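Local coordinates for protein putative peptidyl-arginine deiminase (Chlorobium tepidum, PDB 1XKN) that probably hydrolyses the guanidine group of agmatine or of arginine residues in proteins, at residues S2-P14 with R96-D108. Residues are numbered along the deposited sequence; the frame is centred on the assembly and turned at random.
Sequences SEPTYFMPPEWAP and RDHGPNYVIRTQD
Tyr6 and Arg105 sit directly across from each other as a non-hydrogen-bonded antiparallel pair, and their side chains run the same way, one beside the other. The aliphatic part of the arginine runs past the CD2-CE2 side of the ring at a slant, Arg105 CG being 3.7 Å from Tyr6 CE2, while the ring and guanidinium planes differ by 30°. A water joins their ends: it takes a bond from Arg105 NH1 (2.8 Å), in the guanidinium plane, and bonds to the Tyr6 hydroxyl. With CG anti to the carbonyl carbon (chi1 -60°), the Tyr6 ring also brings CD2 to 3.9 Å from Val103 CG2. At the outer end Gln107 extends alongside Pro4, its CD 3.6 Å from Pro4 CB.

On the other face, Phe7 and Ile104 form a hydrogen-bonded pair. Ile104 CG1 meets the ring edge of Phe7 at CD2 (4.1 Å). Their backbones share two bonds: Ile104 N to Phe7 O is nearly straight, whereas Phe7 N to Ile104 O is bent, at 133°. Thr5 and Thr106 repeat the doubly bonded pattern. Farther in, Met8, a selenomethionine with an extended chain, crosses Asn101 at about a right angle, SE 3.7 Å from ND2; Asn101 OD1 is held by Trp118, a sodium-site residue.

Glu11 OE1 lies well out of the Arg96 guanidinium plane, 3.6 Å from NH2, a purely electrostatic salt bridge. His338 and Arg223 bind this carboxylate too, and Glu343 pairs with Arg96.

Strand 5-7 is the outermost strand of a mixed four-stranded sheet; strand 101-107 lies between it and 110-119, whose Asp112 forms a salt bridge with Arg105 NH2, and helix 131-144 packs on Tyr102.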
ATOM      1  N   SER A   2     -17.165  14.093  23.105  1.00 24.79           N
ATOM      2  CA  SER A   2     -17.955  12.837  23.254  1.00 23.97           C
ATOM      3  C   SER A   2     -17.311  11.707  22.450  1.00 22.09           C
ATOM      4  O   SER A   2     -16.591  10.880  23.004  1.00 22.01           O
ATOM      5  CB  SER A   2     -19.390  13.065  22.773  1.00 24.86           C
ATOM      6  OG  SER A   2     -20.196  11.927  23.025  1.00 29.01           O
ATOM      7  N   GLU A   3     -17.574  11.679  21.146  1.00 20.26           N
ATOM      8  CA  GLU A   3     -17.008  10.657  20.268  1.00 17.38           C
ATOM      9  C   GLU A   3     -15.894  11.288  19.429  1.00 13.70           C
ATOM     10  O   GLU A   3     -16.094  12.327  18.803  1.00 13.47           O
ATOM     11  CB  GLU A   3     -18.091  10.092  19.347  1.00 20.26           C
ATOM     12  CG  GLU A   3     -17.673   8.847  18.578  1.00 22.33           C
ATOM     13  CD  GLU A   3     -17.768   7.575  19.407  1.00 23.35           C
ATOM     14  OE1 GLU A   3     -17.146   7.511  20.490  1.00 25.27           O
ATOM     15  OE2 GLU A   3     -18.462   6.634  18.970  1.00 25.67           O
ATOM     16  N   PRO A   4     -14.705  10.666  19.401  1.00 10.54           N
ATOM     17  CA  PRO A   4     -13.599  11.229  18.618  1.00  8.29           C
ATOM     18  C   PRO A   4     -13.778  11.104  17.111  1.00  7.26           C
ATOM     19  O   PRO A   4     -14.586  10.309  16.637  1.00  6.77           O
ATOM     20  CB  PRO A   4     -12.396  10.429  19.107  1.00  9.20           C
ATOM     21  CG  PRO A   4     -12.996   9.075  19.348  1.00 10.47           C
ATOM     22  CD  PRO A   4     -14.292   9.416  20.067  1.00  9.86           C
ATOM     23  N   THR A   5     -13.045  11.920  16.361  1.00  6.12           N
ATOM     24  CA  THR A   5     -13.093  11.828  14.913  1.00  6.07           C
ATOM     25  C   THR A   5     -11.679  11.479  14.482  1.00  4.91           C
ATOM     26  O   THR A   5     -10.715  11.724  15.215  1.00  5.79           O
ATOM     27  CB  THR A   5     -13.548  13.146  14.236  1.00  7.22           C
ATOM     28  OG1 THR A   5     -12.690  14.223  14.627  1.00  8.56           O
ATOM     29  CG2 THR A   5     -14.985  13.466  14.621  1.00  8.94           C
ATOM     30  N   TYR A   6     -11.554  10.877  13.307  1.00  3.62           N
ATOM     31  CA  TYR A   6     -10.243  10.493  12.811  1.00  4.25           C
ATOM     32  C   TYR A   6      -9.998  11.058  11.419  1.00  5.08           C
ATOM     33  O   TYR A   6     -10.929  11.443  10.710  1.00  7.32           O
ATOM     34  CB  TYR A   6     -10.111   8.964  12.785  1.00  3.96           C
ATOM     35  CG  TYR A   6     -10.279   8.296  14.135  1.00  2.24           C
ATOM     36  CD1 TYR A   6     -11.509   7.763  14.527  1.00  2.94           C
ATOM     37  CD2 TYR A   6      -9.212   8.214  15.030  1.00  3.58           C
ATOM     38  CE1 TYR A   6     -11.670   7.166  15.781  1.00  1.00           C
ATOM     39  CE2 TYR A   6      -9.363   7.622  16.287  1.00  3.26           C
ATOM     40  CZ  TYR A   6     -10.595   7.101  16.655  1.00  4.81           C
ATOM     41  OH  TYR A   6     -10.756   6.518  17.897  1.00  6.70           O
ATOM     42  N   PHE A   7      -8.726  11.122  11.049  1.00  5.68           N
ATOM     43  CA  PHE A   7      -8.318  11.615   9.744  1.00  5.46           C
ATOM     44  C   PHE A   7      -7.178  10.734   9.266  1.00  4.92           C
ATOM     45  O   PHE A   7      -6.220  10.490  10.005  1.00  4.05           O
ATOM     46  CB  PHE A   7      -7.838  13.068   9.843  1.00  5.79           C
ATOM     47  CG  PHE A   7      -7.148  13.568   8.602  1.00  8.19           C
ATOM     48  CD1 PHE A   7      -7.859  13.770   7.423  1.00  8.90           C
ATOM     49  CD2 PHE A   7      -5.780  13.820   8.611  1.00  9.73           C
ATOM     50  CE1 PHE A   7      -7.217  14.215   6.267  1.00 10.05           C
ATOM     51  CE2 PHE A   7      -5.125  14.265   7.460  1.00  9.98           C
ATOM     52  CZ  PHE A   7      -5.848  14.461   6.289  1.00  9.24           C
HETATM   53  N   MSE A   8      -7.302  10.228   8.043  1.00  5.02           N
HETATM   54  CA  MSE A   8      -6.253   9.405   7.468  1.00  4.83           C
HETATM   55  C   MSE A   8      -5.557  10.234   6.402  1.00  4.86           C
HETATM   56  O   MSE A   8      -6.143  10.544   5.362  1.00  5.31           O
HETATM   57  CB  MSE A   8      -6.818   8.137   6.829  1.00  6.20           C
HETATM   58  CG  MSE A   8      -5.718   7.179   6.391  1.00  7.82           C
HETATM   59 SE   MSE A   8      -6.362   5.626   5.451  1.00 12.04          SE
HETATM   60  CE  MSE A   8      -4.849   5.250   4.318  1.00 10.01           C
ATOM     61  N   PRO A   9      -4.300  10.622   6.652  1.00  4.56           N
ATOM     62  CA  PRO A   9      -3.562  11.421   5.674  1.00  4.27           C
ATOM     63  C   PRO A   9      -3.386  10.665   4.365  1.00  4.08           C
ATOM     64  O   PRO A   9      -3.316   9.433   4.354  1.00  4.14           O
ATOM     65  CB  PRO A   9      -2.219  11.656   6.360  1.00  3.55           C
ATOM     66  CG  PRO A   9      -2.579  11.651   7.812  1.00  4.32           C
ATOM     67  CD  PRO A   9      -3.539  10.490   7.906  1.00  4.98           C
ATOM     68  N   PRO A  10      -3.324  11.392   3.241  1.00  4.72           N
ATOM     69  CA  PRO A  10      -3.141  10.721   1.955  1.00  4.02           C
ATOM     70  C   PRO A  10      -1.686  10.255   1.894  1.00  4.29           C
ATOM     71  O   PRO A  10      -0.843  10.737   2.652  1.00  4.50           O
ATOM     72  CB  PRO A  10      -3.458  11.818   0.942  1.00  5.18           C
ATOM     73  CG  PRO A  10      -2.977  13.049   1.639  1.00  5.38           C
ATOM     74  CD  PRO A  10      -3.449  12.849   3.065  1.00  4.16           C
ATOM     75  N   GLU A  11      -1.392   9.322   0.997  1.00  3.54           N
ATOM     76  CA  GLU A  11      -0.048   8.786   0.892  1.00  3.58           C
ATOM     77  C   GLU A  11       1.008   9.820   0.510  1.00  4.57           C
ATOM     78  O   GLU A  11       2.187   9.643   0.812  1.00  5.01           O
ATOM     79  CB  GLU A  11      -0.038   7.631  -0.106  1.00  4.61           C
ATOM     80  CG  GLU A  11       1.207   6.781  -0.067  1.00  4.79           C
ATOM     81  CD  GLU A  11       1.017   5.479  -0.810  1.00  5.99           C
ATOM     82  OE1 GLU A  11       0.152   4.688  -0.384  1.00  5.88           O
ATOM     83  OE2 GLU A  11       1.722   5.254  -1.816  1.00  4.82           O
ATOM     84  N   TRP A  12       0.593  10.897  -0.151  1.00  4.29           N
ATOM     85  CA  TRP A  12       1.538  11.927  -0.561  1.00  4.00           C
ATOM     86  C   TRP A  12       1.803  12.978   0.521  1.00  3.35           C
ATOM     87  O   TRP A  12       2.610  13.882   0.316  1.00  4.30           O
ATOM     88  CB  TRP A  12       1.063  12.616  -1.846  1.00  4.69           C
ATOM     89  CG  TRP A  12      -0.259  13.302  -1.716  1.00  5.15           C
ATOM     90  CD1 TRP A  12      -0.505  14.511  -1.132  1.00  5.35           C
ATOM     91  CD2 TRP A  12      -1.523  12.802  -2.154  1.00  4.84           C
ATOM     92  NE1 TRP A  12      -1.849  14.796  -1.180  1.00  6.61           N
ATOM     93  CE2 TRP A  12      -2.497  13.763  -1.805  1.00  5.26           C
ATOM     94  CE3 TRP A  12      -1.931  11.630  -2.812  1.00  5.21           C
ATOM     95  CZ2 TRP A  12      -3.852  13.590  -2.088  1.00  4.07           C
ATOM     96  CZ3 TRP A  12      -3.281  11.460  -3.091  1.00  3.93           C
ATOM     97  CH2 TRP A  12      -4.222  12.437  -2.731  1.00  5.54           C
ATOM     98  N   ALA A  13       1.130  12.866   1.663  1.00  4.44           N
ATOM     99  CA  ALA A  13       1.353  13.807   2.754  1.00  4.54           C
ATOM    100  C   ALA A  13       2.734  13.502   3.328  1.00  5.31           C
ATOM    101  O   ALA A  13       3.244  12.398   3.169  1.00  5.64           O
ATOM    102  CB  ALA A  13       0.280  13.637   3.832  1.00  4.93           C
ATOM    103  N   PRO A  14       3.363  14.480   4.003  1.00  5.15           N
ATOM    104  CA  PRO A  14       4.696  14.275   4.587  1.00  4.95           C
ATOM    105  C   PRO A  14       4.787  13.041   5.486  1.00  4.27           C
ATOM    106  O   PRO A  14       3.905  12.801   6.310  1.00  4.95           O
ATOM    107  CB  PRO A  14       4.932  15.570   5.362  1.00  5.10           C
ATOM    108  CG  PRO A  14       4.212  16.583   4.528  1.00  4.61           C
ATOM    109  CD  PRO A  14       2.913  15.869   4.208  1.00  5.36           C
ATOM    110  N   ARG A  96       1.707  -3.446   3.779  1.00  2.72           N
ATOM    111  CA  ARG A  96       0.626  -2.564   3.353  1.00  2.70           C
ATOM    112  C   ARG A  96      -0.705  -3.056   3.912  1.00  3.64           C
ATOM    113  O   ARG A  96      -1.537  -2.264   4.358  1.00  3.43           O
ATOM    114  CB  ARG A  96       0.544  -2.529   1.822  1.00  3.20           C
ATOM    115  CG  ARG A  96      -0.688  -1.816   1.267  1.00  2.40           C
ATOM    116  CD  ARG A  96      -0.703  -0.353   1.668  1.00  3.67           C
ATOM    117  NE  ARG A  96       0.547   0.307   1.302  1.00  3.73           N
ATOM    118  CZ  ARG A  96       0.844   1.565   1.604  1.00  5.36           C
ATOM    119  NH1 ARG A  96       2.015   2.076   1.242  1.00  3.41           N
ATOM    120  NH2 ARG A  96      -0.028   2.312   2.268  1.00  5.41           N
ATOM    121  N   ASP A  97      -0.886  -4.372   3.896  1.00  2.81           N
ATOM    122  CA  ASP A  97      -2.131  -4.984   4.349  1.00  4.30           C
ATOM    123  C   ASP A  97      -2.252  -5.289   5.845  1.00  5.39           C
ATOM    124  O   ASP A  97      -3.340  -5.163   6.406  1.00  7.12           O
ATOM    125  CB  ASP A  97      -2.382  -6.249   3.526  1.00  5.16           C
ATOM    126  CG  ASP A  97      -2.545  -5.949   2.046  1.00  4.19           C
ATOM    127  OD1 ASP A  97      -2.489  -6.894   1.237  1.00  7.85           O
ATOM    128  OD2 ASP A  97      -2.743  -4.763   1.697  1.00  4.99           O
ATOM    129  N   HIS A  98      -1.153  -5.679   6.490  1.00  4.26           N
ATOM    130  CA  HIS A  98      -1.192  -5.998   7.918  1.00  5.90           C
ATOM    131  C   HIS A  98      -0.557  -4.893   8.763  1.00  6.18           C
ATOM    132  O   HIS A  98      -0.706  -4.867   9.988  1.00  5.96           O
ATOM    133  CB  HIS A  98      -0.484  -7.346   8.183  1.00  4.90           C
ATOM    134  CG  HIS A  98       1.006  -7.314   7.997  1.00  7.68           C
ATOM    135  ND1 HIS A  98       1.672  -8.184   7.159  1.00  6.28           N
ATOM    136  CD2 HIS A  98       1.961  -6.545   8.574  1.00  8.07           C
ATOM    137  CE1 HIS A  98       2.972  -7.953   7.230  1.00  7.49           C
ATOM    138  NE2 HIS A  98       3.174  -6.964   8.081  1.00  9.65           N
ATOM    139  N   GLY A  99       0.130  -3.976   8.085  1.00  4.33           N
ATOM    140  CA  GLY A  99       0.839  -2.884   8.741  1.00  6.11           C
ATOM    141  C   GLY A  99       0.057  -1.793   9.452  1.00  4.12           C
ATOM    142  O   GLY A  99      -1.168  -1.731   9.370  1.00  4.43           O
ATOM    143  N   PRO A 100       0.766  -0.883  10.141  1.00  4.31           N
ATOM    144  CA  PRO A 100       0.160   0.222  10.890  1.00  3.57           C
ATOM    145  C   PRO A 100      -0.571   1.292  10.083  1.00  3.27           C
ATOM    146  O   PRO A 100       0.041   2.064   9.347  1.00  4.34           O
ATOM    147  CB  PRO A 100       1.342   0.790  11.672  1.00  3.81           C
ATOM    148  CG  PRO A 100       2.464   0.632  10.712  1.00  4.42           C
ATOM    149  CD  PRO A 100       2.238  -0.770  10.153  1.00  4.44           C
ATOM    150  N   ASN A 101      -1.888   1.323  10.246  1.00  3.39           N
ATOM    151  CA  ASN A 101      -2.747   2.288   9.574  1.00  2.48           C
ATOM    152  C   ASN A 101      -2.843   3.514  10.484  1.00  3.71           C
ATOM    153  O   ASN A 101      -3.763   3.642  11.290  1.00  4.23           O
ATOM    154  CB  ASN A 101      -4.135   1.665   9.355  1.00  3.82           C
ATOM    155  CG  ASN A 101      -5.082   2.564   8.570  1.00  3.87           C
ATOM    156  OD1 ASN A 101      -6.265   2.258   8.443  1.00  5.40           O
ATOM    157  ND2 ASN A 101      -4.568   3.670   8.040  1.00  5.20           N
ATOM    158  N   TYR A 102      -1.863   4.398  10.358  1.00  3.94           N
ATOM    159  CA  TYR A 102      -1.807   5.622  11.148  1.00  3.38           C
ATOM    160  C   TYR A 102      -2.928   6.577  10.773  1.00  3.15           C
ATOM    161  O   TYR A 102      -3.224   6.761   9.596  1.00  3.98           O
ATOM    162  CB  TYR A 102      -0.487   6.344  10.898  1.00  4.22           C
ATOM    163  CG  TYR A 102       0.733   5.616  11.386  1.00  4.53           C
ATOM    164  CD1 TYR A 102       1.140   5.718  12.717  1.00  4.42           C
ATOM    165  CD2 TYR A 102       1.506   4.854  10.511  1.00  4.34           C
ATOM    166  CE1 TYR A 102       2.294   5.083  13.161  1.00  4.35           C
ATOM    167  CE2 TYR A 102       2.656   4.215  10.946  1.00  4.29           C
ATOM    168  CZ  TYR A 102       3.046   4.338  12.267  1.00  5.34           C
ATOM    169  OH  TYR A 102       4.205   3.743  12.694  1.00  5.40           O
ATOM    170  N   VAL A 103      -3.536   7.188  11.783  1.00  4.02           N
ATOM    171  CA  VAL A 103      -4.591   8.174  11.582  1.00  3.39           C
ATOM    172  C   VAL A 103      -4.411   9.230  12.664  1.00  4.29           C
ATOM    173  O   VAL A 103      -3.781   8.967  13.691  1.00  4.92           O
ATOM    174  CB  VAL A 103      -6.017   7.579  11.729  1.00  3.88           C
ATOM    175  CG1 VAL A 103      -6.311   6.617  10.590  1.00  2.35           C
ATOM    176  CG2 VAL A 103      -6.162   6.888  13.078  1.00  6.32           C
ATOM    177  N   ILE A 104      -4.945  10.422  12.429  1.00  5.04           N
ATOM    178  CA  ILE A 104      -4.856  11.500  13.405  1.00  5.14           C
ATOM    179  C   ILE A 104      -6.189  11.535  14.136  1.00  4.82           C
ATOM    180  O   ILE A 104      -7.247  11.634  13.508  1.00  5.66           O
ATOM    181  CB  ILE A 104      -4.628  12.880  12.734  1.00  5.05           C
ATOM    182  CG1 ILE A 104      -3.389  12.835  11.837  1.00  7.43           C
ATOM    183  CG2 ILE A 104      -4.483  13.960  13.803  1.00  7.61           C
ATOM    184  CD1 ILE A 104      -2.134  12.348  12.536  1.00  8.25           C
ATOM    185  N   ARG A 105      -6.137  11.440  15.460  1.00  5.12           N
ATOM    186  CA  ARG A 105      -7.344  11.457  16.275  1.00  5.40           C
ATOM    187  C   ARG A 105      -7.599  12.837  16.860  1.00  6.68           C
ATOM    188  O   ARG A 105      -6.686  13.480  17.378  1.00  6.36           O
ATOM    189  CB  ARG A 105      -7.225  10.441  17.417  1.00  6.54           C
ATOM    190  CG  ARG A 105      -8.401  10.460  18.387  1.00  8.47           C
ATOM    191  CD  ARG A 105      -8.298   9.361  19.439  1.00  7.62           C
ATOM    192  NE  ARG A 105      -7.126   9.498  20.301  1.00 10.07           N
ATOM    193  CZ  ARG A 105      -6.815   8.642  21.271  1.00 10.95           C
ATOM    194  NH1 ARG A 105      -7.590   7.590  21.502  1.00 12.76           N
ATOM    195  NH2 ARG A 105      -5.728   8.833  22.009  1.00 12.12           N
ATOM    196  N   THR A 106      -8.841  13.296  16.762  1.00  4.75           N
ATOM    197  CA  THR A 106      -9.218  14.590  17.320  1.00  6.50           C
ATOM    198  C   THR A 106     -10.337  14.371  18.328  1.00  6.94           C
ATOM    199  O   THR A 106     -11.359  13.757  18.016  1.00  8.17           O
ATOM    200  CB  THR A 106      -9.718  15.571  16.237  1.00  6.75           C
ATOM    201  OG1 THR A 106      -8.643  15.893  15.346  1.00  6.79           O
ATOM    202  CG2 THR A 106     -10.226  16.860  16.880  1.00  7.14           C
ATOM    203  N   GLN A 107     -10.132  14.872  19.540  1.00  8.23           N
ATOM    204  CA  GLN A 107     -11.120  14.738  20.593  1.00 10.95           C
ATOM    205  C   GLN A 107     -10.896  15.817  21.641  1.00 11.11           C
ATOM    206  O   GLN A 107      -9.777  16.016  22.112  1.00 11.46           O
ATOM    207  CB  GLN A 107     -11.021  13.350  21.222  1.00 12.66           C
ATOM    208  CG  GLN A 107     -12.019  13.078  22.322  1.00 19.66           C
ATOM    209  CD  GLN A 107     -12.204  11.595  22.550  1.00 21.93           C
ATOM    210  OE1 GLN A 107     -11.232  10.839  22.592  1.00 22.61           O
ATOM    211  NE2 GLN A 107     -13.452  11.169  22.705  1.00 23.46           N
ATOM    212  N   ASP A 108     -11.967  16.524  21.985  1.00 12.03           N
ATOM    213  CA  ASP A 108     -11.907  17.591  22.975  1.00 13.28           C
ATOM    214  C   ASP A 108     -10.843  18.632  22.651  1.00 13.08           C
ATOM    215  O   ASP A 108     -10.151  19.128  23.541  1.00 15.96           O
ATOM    216  CB  ASP A 108     -11.661  17.001  24.360  1.00 15.46           C
ATOM    217  CG  ASP A 108     -12.791  16.097  24.807  1.00 16.34           C
ATOM    218  OD1 ASP A 108     -13.929  16.595  24.946  1.00 17.91           O
ATOM    219  OD2 ASP A 108     -12.547  14.892  25.010  1.00 19.81           O
TER
HETATM  220  O   HOH W   1     -10.141   6.748  20.557  1.00 10.58           O